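Local coordinates for cellulase (Clostridium cellulovorans, PDB 6UI3), which probably hydrolyses beta-1,4-glucan chains as the family 5 catalytic domain of a larger multidomain endoglucanase with broad substrate specificity, at residues A[280-292]-A[328-340]. Residues are numbered along the deposited sequence; the frame is centred on the assembly and turned at random.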
loop_
_atom_site.group_PDB
_atom_site.type_symbol
_atom_site.label_atom_id
_atom_site.label_comp_id
_atom_site.label_asym_id
_atom_site.label_seq_id
_atom_site.Cartn_x
_atom_site.Cartn_y
_atom_site.Cartn_z
ATOM N N LEU A 280 6.819 -1.348 24.076
ATOM C CA LEU A 280 6.452 -2.599 23.421
ATOM C C LEU A 280 5.039 -3.050 23.768
ATOM O O LEU A 280 4.283 -3.451 22.884
ATOM C CB LEU A 280 7.457 -3.701 23.763
ATOM C CG LEU A 280 7.139 -5.059 23.124
ATOM C CD1 LEU A 280 7.215 -5.016 21.620
ATOM C CD2 LEU A 280 8.082 -6.126 23.686
ATOM N N GLN A 281 4.665 -3.044 25.050
ATOM C CA GLN A 281 3.344 -3.566 25.400
ATOM C C GLN A 281 2.234 -2.722 24.790
ATOM O O GLN A 281 1.212 -3.256 24.350
ATOM C CB GLN A 281 3.189 -3.683 26.917
ATOM C CG GLN A 281 4.155 -4.688 27.551
ATOM C CD GLN A 281 4.068 -6.073 26.939
ATOM O OE1 GLN A 281 2.982 -6.615 26.772
ATOM N NE2 GLN A 281 5.222 -6.654 26.604
ATOM N N ASP A 282 2.409 -1.401 24.762
ATOM C CA ASP A 282 1.440 -0.552 24.077
ATOM C C ASP A 282 1.361 -0.871 22.594
ATOM O O ASP A 282 0.272 -0.838 22.007
ATOM C CB ASP A 282 1.802 0.911 24.292
ATOM C CG ASP A 282 1.623 1.335 25.724
ATOM O OD1 ASP A 282 0.453 1.411 26.161
ATOM O OD2 ASP A 282 2.657 1.563 26.403
ATOM N N ARG A 283 2.503 -1.155 21.962
ATOM C CA ARG A 283 2.491 -1.482 20.540
ATOM C C ARG A 283 1.793 -2.815 20.287
ATOM O O ARG A 283 1.093 -2.974 19.276
ATOM C CB ARG A 283 3.921 -1.485 19.989
ATOM C CG ARG A 283 4.605 -0.126 20.081
ATOM C CD ARG A 283 5.575 0.102 18.931
ATOM N NE ARG A 283 6.751 -0.754 18.985
ATOM C CZ ARG A 283 7.541 -1.009 17.949
ATOM N NH1 ARG A 283 7.269 -0.509 16.754
ATOM N NH2 ARG A 283 8.601 -1.784 18.110
ATOM N N ILE A 284 1.972 -3.788 21.185
ATOM C CA ILE A 284 1.277 -5.074 21.072
ATOM C C ILE A 284 -0.226 -4.861 21.163
ATOM O O ILE A 284 -0.999 -5.341 20.323
ATOM C CB ILE A 284 1.763 -6.049 22.165
ATOM C CG1 ILE A 284 3.226 -6.439 21.929
ATOM C CG2 ILE A 284 0.881 -7.292 22.209
ATOM C CD1 ILE A 284 3.873 -7.141 23.122
ATOM N N ASN A 285 -0.656 -4.123 22.190
ATOM C CA ASN A 285 -2.082 -3.898 22.397
ATOM C C ASN A 285 -2.689 -3.124 21.242
ATOM O O ASN A 285 -3.778 -3.454 20.758
ATOM C CB ASN A 285 -2.321 -3.123 23.695
ATOM C CG ASN A 285 -1.880 -3.872 24.931
ATOM O OD1 ASN A 285 -1.704 -5.095 24.915
ATOM N ND2 ASN A 285 -1.726 -3.136 26.021
ATOM N N PHE A 286 -1.983 -2.099 20.769
ATOM C CA PHE A 286 -2.424 -1.352 19.599
ATOM C C PHE A 286 -2.613 -2.257 18.396
ATOM O O PHE A 286 -3.638 -2.193 17.704
ATOM C CB PHE A 286 -1.383 -0.272 19.286
ATOM C CG PHE A 286 -1.610 0.470 17.981
ATOM C CD1 PHE A 286 -1.167 -0.036 16.770
ATOM C CD2 PHE A 286 -2.226 1.711 17.968
ATOM C CE1 PHE A 286 -1.369 0.684 15.580
ATOM C CE2 PHE A 286 -2.412 2.419 16.773
ATOM C CZ PHE A 286 -1.992 1.904 15.605
ATOM N N THR A 287 -1.612 -3.083 18.110
ATOM C CA THR A 287 -1.607 -3.877 16.885
ATOM C C THR A 287 -2.697 -4.932 16.925
ATOM O O THR A 287 -3.421 -5.129 15.938
ATOM C CB THR A 287 -0.219 -4.480 16.671
ATOM O OG1 THR A 287 0.746 -3.431 16.539
ATOM C CG2 THR A 287 -0.169 -5.343 15.437
ATOM N N LYS A 288 -2.861 -5.586 18.069
ATOM C CA LYS A 288 -3.941 -6.553 18.231
ATOM C C LYS A 288 -5.298 -5.885 18.025
ATOM O O LYS A 288 -6.144 -6.370 17.268
ATOM C CB LYS A 288 -3.845 -7.168 19.631
ATOM C CG LYS A 288 -5.028 -8.025 20.043
ATOM C CD LYS A 288 -5.097 -9.299 19.243
ATOM C CE LYS A 288 -6.375 -10.083 19.549
ATOM N NZ LYS A 288 -6.505 -10.487 20.971
ATOM N N PHE A 289 -5.518 -4.756 18.705
ATOM C CA PHE A 289 -6.792 -4.056 18.587
ATOM C C PHE A 289 -7.045 -3.618 17.153
ATOM O O PHE A 289 -8.151 -3.771 16.623
ATOM C CB PHE A 289 -6.816 -2.831 19.510
ATOM C CG PHE A 289 -8.123 -2.118 19.493
ATOM C CD1 PHE A 289 -9.128 -2.485 20.356
ATOM C CD2 PHE A 289 -8.380 -1.126 18.574
ATOM C CE1 PHE A 289 -10.365 -1.856 20.320
ATOM C CE2 PHE A 289 -9.600 -0.481 18.548
ATOM C CZ PHE A 289 -10.587 -0.849 19.403
ATOM N N TYR A 290 -6.031 -3.022 16.530
ATOM C CA TYR A 290 -6.161 -2.481 15.182
ATOM C C TYR A 290 -6.526 -3.575 14.194
ATOM O O TYR A 290 -7.500 -3.454 13.441
ATOM C CB TYR A 290 -4.833 -1.818 14.798
ATOM C CG TYR A 290 -4.865 -0.962 13.562
ATOM C CD1 TYR A 290 -5.002 -1.526 12.295
ATOM C CD2 TYR A 290 -4.740 0.409 13.655
ATOM C CE1 TYR A 290 -5.035 -0.739 11.158
ATOM C CE2 TYR A 290 -4.773 1.205 12.514
ATOM C CZ TYR A 290 -4.908 0.617 11.266
ATOM O OH TYR A 290 -4.932 1.377 10.104
ATOM N N VAL A 291 -5.756 -4.660 14.178
ATOM C CA VAL A 291 -6.018 -5.718 13.212
ATOM C C VAL A 291 -7.351 -6.393 13.509
ATOM O O VAL A 291 -8.086 -6.757 12.585
ATOM C CB VAL A 291 -4.839 -6.703 13.116
ATOM C CG1 VAL A 291 -5.159 -7.847 12.169
ATOM C CG2 VAL A 291 -3.596 -5.968 12.638
ATOM N N SER A 292 -7.688 -6.599 14.787
ATOM C CA SER A 292 -8.985 -7.187 15.102
ATOM C C SER A 292 -10.125 -6.335 14.559
ATOM O O SER A 292 -11.090 -6.858 13.982
ATOM C CB SER A 292 -9.134 -7.359 16.608
ATOM O OG SER A 292 -10.442 -7.806 16.919
ATOM N N TYR A 328 11.056 -8.046 17.383
ATOM C CA TYR A 328 9.780 -7.805 18.066
ATOM C C TYR A 328 8.781 -8.846 17.570
ATOM O O TYR A 328 7.783 -8.517 16.914
ATOM C CB TYR A 328 9.260 -6.381 17.827
ATOM C CG TYR A 328 10.358 -5.357 17.950
ATOM C CD1 TYR A 328 11.098 -5.262 19.111
ATOM C CD2 TYR A 328 10.703 -4.538 16.871
ATOM C CE1 TYR A 328 12.154 -4.370 19.221
ATOM C CE2 TYR A 328 11.745 -3.647 16.974
ATOM C CZ TYR A 328 12.469 -3.561 18.143
ATOM O OH TYR A 328 13.536 -2.687 18.263
ATOM N N PRO A 329 9.028 -10.130 17.854
ATOM C CA PRO A 329 8.097 -11.161 17.363
ATOM C C PRO A 329 6.699 -10.983 17.919
ATOM O O PRO A 329 5.718 -11.418 17.284
ATOM C CB PRO A 329 8.751 -12.474 17.815
ATOM C CG PRO A 329 9.512 -12.099 19.073
ATOM C CD PRO A 329 10.055 -10.701 18.751
ATOM N N GLU A 330 6.578 -10.310 19.070
ATOM C CA GLU A 330 5.278 -10.079 19.680
ATOM C C GLU A 330 4.374 -9.263 18.771
ATOM O O GLU A 330 3.148 -9.369 18.854
ATOM C CB GLU A 330 5.444 -9.336 21.007
ATOM C CG GLU A 330 6.334 -10.021 22.037
ATOM C CD GLU A 330 7.823 -9.621 21.990
ATOM O OE1 GLU A 330 8.301 -9.125 20.945
ATOM O OE2 GLU A 330 8.496 -9.820 23.011
ATOM N N LEU A 331 4.937 -8.415 17.913
ATOM C CA LEU A 331 4.106 -7.596 17.043
ATOM C C LEU A 331 3.566 -8.411 15.880
ATOM O O LEU A 331 2.436 -8.185 15.428
ATOM C CB LEU A 331 4.897 -6.382 16.541
ATOM C CG LEU A 331 5.277 -5.404 17.644
ATOM C CD1 LEU A 331 6.050 -4.214 17.090
ATOM C CD2 LEU A 331 4.069 -4.914 18.441
ATOM N N VAL A 332 4.364 -9.339 15.357
ATOM C CA VAL A 332 3.851 -10.260 14.352
ATOM C C VAL A 332 2.755 -11.120 14.962
ATOM O O VAL A 332 1.693 -11.341 14.361
ATOM C CB VAL A 332 4.995 -11.119 13.776
ATOM C CG1 VAL A 332 4.455 -12.103 12.761
ATOM C CG2 VAL A 332 6.096 -10.238 13.175
ATOM N N GLN A 333 2.984 -11.614 16.180
ATOM C CA GLN A 333 1.975 -12.433 16.835
ATOM C C GLN A 333 0.706 -11.634 17.104
ATOM O O GLN A 333 -0.397 -12.187 17.041
ATOM C CB GLN A 333 2.538 -13.029 18.129
ATOM C CG GLN A 333 1.630 -14.078 18.756
ATOM C CD GLN A 333 1.407 -15.266 17.845
ATOM O OE1 GLN A 333 2.358 -15.822 17.304
ATOM N NE2 GLN A 333 0.154 -15.635 17.646
ATOM N N ALA A 334 0.834 -10.340 17.405
ATOM C CA ALA A 334 -0.343 -9.501 17.628
ATOM C C ALA A 334 -1.182 -9.383 16.366
ATOM O O ALA A 334 -2.420 -9.367 16.437
ATOM C CB ALA A 334 0.079 -8.113 18.122
ATOM N N MET A 335 -0.533 -9.278 15.199
ATOM C CA MET A 335 -1.276 -9.270 13.946
ATOM C C MET A 335 -2.023 -10.577 13.757
ATOM O O MET A 335 -3.206 -10.578 13.393
ATOM C CB MET A 335 -0.324 -9.023 12.770
ATOM C CG MET A 335 0.338 -7.647 12.769
ATOM S SD MET A 335 1.384 -7.256 11.340
ATOM C CE MET A 335 2.613 -6.249 12.122
ATOM N N LYS A 336 -1.356 -11.703 14.022
ATOM C CA LYS A 336 -2.015 -12.996 13.902
ATOM C C LYS A 336 -3.174 -13.109 14.873
ATOM O O LYS A 336 -4.251 -13.609 14.519
ATOM C CB LYS A 336 -1.026 -14.128 14.173
ATOM C CG LYS A 336 0.013 -14.267 13.119
ATOM C CD LYS A 336 0.994 -15.330 13.540
ATOM C CE LYS A 336 2.026 -15.535 12.483
ATOM N NZ LYS A 336 3.035 -16.528 12.937
ATOM N N ASP A 337 -2.973 -12.659 16.110
ATOM C CA ASP A 337 -4.025 -12.780 17.105
ATOM C C ASP A 337 -5.208 -11.886 16.763
ATOM O O ASP A 337 -6.357 -12.252 17.035
ATOM C CB ASP A 337 -3.487 -12.427 18.494
ATOM C CG ASP A 337 -2.506 -13.453 19.036
ATOM O OD1 ASP A 337 -2.394 -14.569 18.488
ATOM O OD2 ASP A 337 -1.840 -13.134 20.044
ATOM N N GLY A 338 -4.959 -10.728 16.150
ATOM C CA GLY A 338 -6.057 -9.878 15.734
ATOM C C GLY A 338 -6.803 -10.429 14.539
ATOM O O GLY A 338 -8.021 -10.261 14.430
ATOM N N PHE A 339 -6.081 -11.091 13.627
ATOM C CA PHE A 339 -6.678 -11.621 12.409
ATOM C C PHE A 339 -7.485 -12.890 12.665
ATOM O O PHE A 339 -8.557 -13.067 12.091
ATOM C CB PHE A 339 -5.585 -11.897 11.371
ATOM C CG PHE A 339 -6.123 -12.403 10.078
ATOM C CD1 PHE A 339 -6.729 -11.540 9.180
ATOM C CD2 PHE A 339 -6.082 -13.751 9.765
ATOM C CE1 PHE A 339 -7.241 -11.986 8.004
ATOM C CE2 PHE A 339 -6.613 -14.219 8.567
ATOM C CZ PHE A 339 -7.220 -13.335 7.694
ATOM N N ASN A 340 -6.983 -13.786 13.505
ATOM C CA ASN A 340 -7.610 -15.101 13.637
ATOM C C ASN A 340 -8.645 -15.125 14.746
ATOM O O ASN A 340 -8.973 -14.094 15.318
ATOM C CB ASN A 340 -6.538 -16.169 13.863
ATOM C CG ASN A 340 -5.603 -16.307 12.673
ATOM O OD1 ASN A 340 -6.014 -16.743 11.598
ATOM N ND2 ASN A 340 -4.345 -15.925 12.856
#
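Helices 280-292 and 329-339 run the same way at 31°, the axes of these segments 7.3 Å apart at their closest, and draw together toward their C-terminal ends, from 5.5 Å between the CA atoms of Ile284 and Leu331 to 4.0 Å between those of Ser292 and Gly338. Gly338, having no side chain, lets its backbone lie directly against Lys288, Val291 and Ser292. Its carbonyl O receives a CA-H...O contact from Ser292 CA. Branched, apolar Val291 suits this tight end, its CG1 lying on the backbone of Met335 and Phe339, 3.6 Å from Met335 O. One turn earlier, small Ala334 lies against Ile284 and Thr287. Thr287 suits a buried helical site because OG1, beside its own backbone N (chi1 -61°), hydrogen-bonds Arg283 O at 2.8 Å, leaving CG2 to meet Met335 CG at 3.6 Å. Leu331 forks at the wider end: CD2 packs on the backbone between Arg283 and Ile284, while CD1 sits 3.6 Å above the guanidinium of Arg283 in one of its two conformers. There NH2 lies over the Tyr328 ring near its rim, at most a weak cation-pi attraction, and NH1 hydrogen-bonds the carbonyl O of Ile274, outside the helix pair. These are the last two helices of the TIM barrel, packed outside its closed parallel sheet: Thr287 and Met335 both touch Trp303 of strand 301-305, and Phe289 turns to helix 243-261.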